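Local structure of invasion protein invA (Salmonella enterica subsp. enterica serovar Typhimurium, 3LW9) at residues V9-R14 with D45-D50; D71-V76 with Y115-A120. The protein is an inner-membrane component of a type III secretion system involved in invasion of the intestinal epithelium, represented here by part of its cytoplasmic domain. The protein carries 2 engineered substitutions. One frame throughout, in Å; residues are numbered along the deposited sequence.

Interaction 1. Residues V9-R14 with D45-D50; sequences VPKSRR and DGEGLD
The carbonyl O of Val-9 and the amide N of Gly-46 meet 2.8 Å apart in a nearly straight hydrogen bond (172° at the hydrogen) where the parallel strands 5-9 and 41-45 run out into loops. Beyond this bridge the 45-50 loop turns back: residues Gly-46 to Leu-49 form a type II beta turn closed by the Leu-49 amide on the Gly-46 carbonyl, and the positive phi of Gly-48 is one that glycine adopts without strain. CD2 of Leu-49 lies 3.6 Å from the carbonyl carbon of Val-9, pressed on the main chain, while the same leucine also reaches Val-55 of strand 53-58.

On the outer side Lys-11 stretches over the loop. Its chain is extended beyond CG, crossing the Asp-45 side chain at about a right angle, with CG of Lys-11 3.5 Å from CB of Asp-45. NZ of Lys-11 thereby arrives at Glu-47, whose chain bends at chi2 (-50°), and forms a salt bridge of 2.8 Å to OE1 of Glu-47, meeting the syn side 30° out of the carboxylate plane. Arg-14 approaches Asp-45 with guanidinium and carboxylate planes almost perpendicular; this ion pair is long and, since OD1 of Asp-45 sits too close to Arg-14, doubtful.

Two waters complete the joint. One takes the Lys-11 amide hydrogen and donates to the carbonyls of Gly-46 (2.6 Å from its O) and Leu-49; the other donates to Lys-11 O, its link to Asp-45 OD1 being less certain. Pro-10, which has no amide hydrogen to place, sets CG 3.3 Å from Asp-50 O, a carbonyl buried here without a polar partner. Between the two segments direct backbone bonding is thus one link, and past it water and charged side chains at the surface tie the two loops together.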
loop_
_atom_site.group_PDB
_atom_site.type_symbol
_atom_site.label_atom_id
_atom_site.label_comp_id
_atom_site.label_asym_id
_atom_site.label_seq_id
_atom_site.Cartn_x
_atom_site.Cartn_y
_atom_site.Cartn_z
ATOM N N VAL A 9 11.882 -1.618 -8.704
ATOM C CA VAL A 9 12.588 -1.469 -7.460
ATOM C C VAL A 9 13.940 -0.785 -7.664
ATOM O O VAL A 9 14.468 -0.734 -8.798
ATOM C CB VAL A 9 12.757 -2.814 -6.733
ATOM C CG1 VAL A 9 11.395 -3.482 -6.470
ATOM C CG2 VAL A 9 13.669 -3.762 -7.514
ATOM N N PRO A 10 14.511 -0.238 -6.573
ATOM C CA PRO A 10 15.779 0.441 -6.778
ATOM C C PRO A 10 16.844 -0.536 -7.167
ATOM O O PRO A 10 16.869 -1.663 -6.671
ATOM C CB PRO A 10 16.069 1.073 -5.424
ATOM C CG PRO A 10 14.672 1.252 -4.818
ATOM C CD PRO A 10 13.939 0.048 -5.234
ATOM N N LYS A 11 17.724 -0.122 -8.070
ATOM C CA LYS A 11 18.708 -1.059 -8.596
ATOM C C LYS A 11 19.561 -1.608 -7.468
ATOM O O LYS A 11 19.939 -2.764 -7.493
ATOM C CB LYS A 11 19.601 -0.403 -9.649
ATOM C CG LYS A 11 18.894 -0.170 -10.938
ATOM C CD LYS A 11 19.842 0.250 -12.056
ATOM C CE LYS A 11 19.051 0.587 -13.321
ATOM N NZ LYS A 11 19.799 1.386 -14.337
ATOM N N SER A 12 19.877 -0.787 -6.480
ATOM C CA SER A 12 20.726 -1.268 -5.391
ATOM C C SER A 12 20.006 -2.217 -4.434
ATOM O O SER A 12 20.670 -2.832 -3.616
ATOM C CB SER A 12 21.300 -0.105 -4.597
ATOM O OG SER A 12 20.281 0.552 -3.913
ATOM N N ARG A 13 18.676 -2.328 -4.497
ATOM C CA ARG A 13 17.940 -3.210 -3.569
ATOM C C ARG A 13 17.480 -4.530 -4.205
ATOM O O ARG A 13 17.090 -5.479 -3.517
ATOM C CB ARG A 13 16.697 -2.491 -3.087
ATOM C CG ARG A 13 16.967 -1.169 -2.395
ATOM C CD ARG A 13 17.592 -1.418 -1.027
ATOM N NE ARG A 13 17.728 -0.187 -0.258
ATOM C CZ ARG A 13 18.162 -0.114 0.999
ATOM N NH1 ARG A 13 18.445 -1.212 1.688
ATOM N NH2 ARG A 13 18.239 1.069 1.598
ATOM N N ARG A 14 17.506 -4.574 -5.536
ATOM C CA ARG A 14 16.854 -5.646 -6.260
ATOM C C ARG A 14 17.375 -7.005 -5.815
ATOM O O ARG A 14 16.604 -7.926 -5.582
ATOM C CB ARG A 14 17.087 -5.467 -7.768
ATOM C CG ARG A 14 16.369 -6.506 -8.634
ATOM C CD ARG A 14 17.006 -6.456 -10.048
ATOM N NE ARG A 14 16.843 -7.719 -10.752
ATOM C CZ ARG A 14 15.727 -8.098 -11.360
ATOM N NH1 ARG A 14 14.677 -7.300 -11.375
ATOM N NH2 ARG A 14 15.661 -9.271 -11.974
ATOM N N ASP A 45 14.437 -3.621 -12.263
ATOM C CA ASP A 45 15.138 -2.420 -11.864
ATOM C C ASP A 45 14.387 -1.236 -12.410
ATOM O O ASP A 45 14.091 -1.190 -13.607
ATOM C CB ASP A 45 16.542 -2.359 -12.446
ATOM C CG ASP A 45 17.509 -3.347 -11.806
ATOM O OD1 ASP A 45 17.243 -3.886 -10.736
ATOM O OD2 ASP A 45 18.559 -3.595 -12.414
ATOM N N GLY A 46 14.117 -0.262 -11.555
ATOM C CA GLY A 46 13.527 0.994 -11.987
ATOM C C GLY A 46 14.575 2.045 -12.312
ATOM O O GLY A 46 15.269 2.528 -11.429
ATOM N N GLU A 47 14.651 2.426 -13.576
ATOM C CA GLU A 47 15.599 3.446 -14.025
ATOM C C GLU A 47 15.304 4.765 -13.320
ATOM O O GLU A 47 14.162 5.230 -13.335
ATOM C CB GLU A 47 15.486 3.648 -15.529
ATOM C CG GLU A 47 15.729 2.402 -16.360
ATOM C CD GLU A 47 17.004 1.684 -15.960
ATOM O OE1 GLU A 47 18.097 2.033 -16.471
ATOM O OE2 GLU A 47 16.895 0.768 -15.124
ATOM N N GLY A 48 16.310 5.339 -12.673
ATOM C CA GLY A 48 16.165 6.643 -12.025
ATOM C C GLY A 48 15.385 6.615 -10.740
ATOM O O GLY A 48 15.179 7.655 -10.102
ATOM N N LEU A 49 14.979 5.405 -10.344
ATOM C CA LEU A 49 14.191 5.195 -9.176
ATOM C C LEU A 49 15.051 5.391 -7.947
ATOM O O LEU A 49 16.034 4.676 -7.733
ATOM C CB LEU A 49 13.618 3.777 -9.201
ATOM C CG LEU A 49 12.367 3.572 -8.405
ATOM C CD1 LEU A 49 11.304 4.584 -8.865
ATOM C CD2 LEU A 49 11.921 2.103 -8.569
ATOM N N ASP A 50 14.690 6.379 -7.145
ATOM C CA ASP A 50 15.392 6.623 -5.902
ATOM C C ASP A 50 15.227 5.459 -4.957
ATOM O O ASP A 50 14.380 4.564 -5.151
ATOM C CB ASP A 50 14.895 7.900 -5.215
ATOM C CG ASP A 50 15.007 9.127 -6.104
ATOM O OD1 ASP A 50 15.273 8.983 -7.322
ATOM O OD2 ASP A 50 14.842 10.247 -5.572
HETATM O O HOH W 1 19.945 -4.296 -9.742
HETATM O O HOH W 2 17.062 2.363 -9.567
#

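Interaction 2. Residues D71-V76 with Y115-A120; sequences DLMRVV and YVLRNA
Arg-74 and Arg-118 grip each other through their main chains: N of Arg-74 lies 2.9 Å from O of Arg-118, and the reciprocal bond from Arg-118 N to Arg-74 O matches it, both in the carbonyl plane. This makes them an antiparallel hydrogen-bonded pair of strands 73-75 and 117-119. Past the strand ends, Val-76 N donates to Val-116 O, 2.9 Å away.

The two arginine side chains leave the same face side by side, and their NH1 atoms come within 3.5 Å, guanidinium planes 83° apart. Glu-123 of helix 120-151 receives both in salt bridges, one carboxylate oxygen for each. CG2 of Val-76 sits 3.9 Å above the centre of the Arg-118 guanidinium, an apolar cover for a flat cation.

The other face is mainly apolar. The selenomethionine Met-73, bent at chi2 (-82°) and chi3, curls across the neighbouring strand, setting CE 3.8 Å from CB of Leu-117 and SE against Asn-119. Val-75 places CG1 3.8 Å from CD1 of Tyr-115; both also pack on Leu-110 of helix 104-111. Beyond Met-73 a water accepts from Ala-120 N and lies by Leu-72 O, too close to trust, and Asn-119 N-caps helix 120-151 through Asp-122 N. This strand pair thus has a charged face, where one glutamate probably balances two cations, and a mainly apolar face packed on helix 104-111.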
loop_
_atom_site.group_PDB
_atom_site.type_symbol
_atom_site.label_atom_id
_atom_site.label_comp_id
_atom_site.label_asym_id
_atom_site.label_seq_id
_atom_site.Cartn_x
_atom_site.Cartn_y
_atom_site.Cartn_z
ATOM N N ASP A 71 15.652 0.106 5.157
ATOM C CA ASP A 71 16.508 -0.172 6.292
ATOM C C ASP A 71 15.845 0.190 7.622
ATOM O O ASP A 71 16.431 0.005 8.660
ATOM C CB ASP A 71 17.831 0.535 6.144
ATOM C CG ASP A 71 18.585 0.092 4.902
ATOM O OD1 ASP A 71 18.491 -1.102 4.573
ATOM O OD2 ASP A 71 19.281 0.934 4.281
ATOM N N LEU A 72 14.604 0.646 7.576
ATOM C CA LEU A 72 13.914 1.106 8.781
ATOM C C LEU A 72 12.737 0.185 9.120
ATOM O O LEU A 72 12.486 -0.783 8.426
ATOM C CB LEU A 72 13.433 2.532 8.560
ATOM C CG LEU A 72 14.524 3.578 8.275
ATOM C CD1 LEU A 72 13.846 4.961 8.225
ATOM C CD2 LEU A 72 15.695 3.674 9.341
HETATM N N MSE A 73 12.047 0.523 10.199
HETATM C CA MSE A 73 10.851 -0.179 10.669
HETATM C C MSE A 73 9.714 0.797 10.791
HETATM O O MSE A 73 9.881 1.922 11.323
HETATM C CB MSE A 73 11.070 -0.790 12.059
HETATM C CG MSE A 73 12.340 -1.548 12.245
HETATM SE SE MSE A 73 12.103 -3.311 11.549
HETATM C CE MSE A 73 10.668 -3.979 12.712
ATOM N N ARG A 74 8.548 0.397 10.321
ATOM C CA ARG A 74 7.360 1.243 10.514
ATOM C C ARG A 74 6.767 1.079 11.935
ATOM O O ARG A 74 6.562 -0.050 12.405
ATOM C CB ARG A 74 6.283 0.987 9.458
ATOM C CG ARG A 74 5.078 1.925 9.621
ATOM C CD ARG A 74 3.984 1.725 8.643
ATOM N NE ARG A 74 2.808 2.507 9.024
ATOM C CZ ARG A 74 1.593 2.367 8.478
ATOM N NH1 ARG A 74 1.388 1.516 7.474
ATOM N NH2 ARG A 74 0.572 3.100 8.915
ATOM N N VAL A 75 6.499 2.218 12.578
ATOM C CA VAL A 75 5.778 2.276 13.863
ATOM C C VAL A 75 4.283 2.307 13.541
ATOM O O VAL A 75 3.714 3.360 13.266
ATOM C CB VAL A 75 6.192 3.475 14.716
ATOM C CG1 VAL A 75 5.469 3.403 16.063
ATOM C CG2 VAL A 75 7.739 3.456 14.956
ATOM N N VAL A 76 3.673 1.129 13.588
ATOM C CA VAL A 76 2.280 0.926 13.162
ATOM C C VAL A 76 1.293 1.733 13.999
ATOM O O VAL A 76 0.414 2.368 13.437
ATOM C CB VAL A 76 1.917 -0.549 13.155
ATOM C CG1 VAL A 76 0.507 -0.769 12.666
ATOM C CG2 VAL A 76 2.876 -1.318 12.216
ATOM N N TYR A 115 4.692 -0.400 21.545
ATOM C CA TYR A 115 4.542 -0.140 20.129
ATOM C C TYR A 115 4.695 -1.407 19.311
ATOM O O TYR A 115 5.433 -2.349 19.679
ATOM C CB TYR A 115 5.562 0.926 19.645
ATOM C CG TYR A 115 5.278 2.270 20.242
ATOM C CD1 TYR A 115 4.289 3.110 19.701
ATOM C CD2 TYR A 115 5.944 2.697 21.384
ATOM C CE1 TYR A 115 4.017 4.349 20.262
ATOM C CE2 TYR A 115 5.656 3.927 21.978
ATOM C CZ TYR A 115 4.687 4.754 21.397
ATOM O OH TYR A 115 4.385 5.957 21.963
ATOM N N VAL A 116 4.011 -1.378 18.170
ATOM C CA VAL A 116 4.061 -2.439 17.211
ATOM C C VAL A 116 4.773 -1.955 15.962
ATOM O O VAL A 116 4.457 -0.912 15.422
ATOM C CB VAL A 116 2.688 -2.921 16.869
ATOM C CG1 VAL A 116 2.743 -3.857 15.618
ATOM C CG2 VAL A 116 2.151 -3.663 18.105
ATOM N N LEU A 117 5.761 -2.746 15.565
ATOM C CA LEU A 117 6.668 -2.410 14.464
ATOM C C LEU A 117 6.526 -3.427 13.308
ATOM O O LEU A 117 6.306 -4.614 13.549
ATOM C CB LEU A 117 8.084 -2.429 15.003
ATOM C CG LEU A 117 8.525 -1.247 15.874
ATOM C CD1 LEU A 117 7.707 -1.086 17.163
ATOM C CD2 LEU A 117 9.947 -1.451 16.158
ATOM N N ARG A 118 6.671 -2.954 12.076
ATOM C CA ARG A 118 6.577 -3.778 10.875
ATOM C C ARG A 118 7.851 -3.561 10.072
ATOM O O ARG A 118 8.237 -2.421 9.847
ATOM C CB ARG A 118 5.373 -3.317 10.076
ATOM C CG ARG A 118 4.938 -4.178 8.983
ATOM C CD ARG A 118 3.736 -3.556 8.250
ATOM N NE ARG A 118 2.508 -3.808 8.971
ATOM C CZ ARG A 118 1.434 -3.015 9.005
ATOM N NH1 ARG A 118 1.394 -1.858 8.387
ATOM N NH2 ARG A 118 0.389 -3.385 9.735
ATOM N N ASN A 119 8.508 -4.611 9.616
ATOM C CA ASN A 119 9.729 -4.374 8.842
ATOM C C ASN A 119 9.307 -3.934 7.463
ATOM O O ASN A 119 8.120 -3.985 7.118
ATOM C CB ASN A 119 10.653 -5.580 8.822
ATOM C CG ASN A 119 10.034 -6.777 8.159
ATOM O OD1 ASN A 119 9.340 -6.665 7.127
ATOM N ND2 ASN A 119 10.267 -7.942 8.742
ATOM N N ALA A 120 10.265 -3.510 6.661
ATOM C CA ALA A 120 9.934 -2.909 5.378
ATOM C C ALA A 120 9.202 -3.861 4.423
ATOM O O ALA A 120 8.315 -3.448 3.669
ATOM C CB ALA A 120 11.188 -2.358 4.719
HETATM O O HOH W 3 13.159 -2.821 7.255
#

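Arg-13 and Asp-71 join the two contacts directly: NH2 of Arg-13 in 9-14 forms a 2.9 Å salt bridge with OD2 of Asp-71 in 71-76, although the centres of interactions 1 and 2 lie about 22 Å apart. Arg-13 also holds Asp-51, just past the 45-50 loop. Interaction 1 belongs to the mixed sheet that includes strands 5-9 and 41-45, whereas interaction 2 closes an edge of the antiparallel sheet containing 73-75 and 117-119. The first contact is complete in sequence before the second begins. The ion pair links the loop after strand 5-9 to the loop leading into strand 73-75, one direct connection between the parts of this cytoplasmic domain that carry the two sheets.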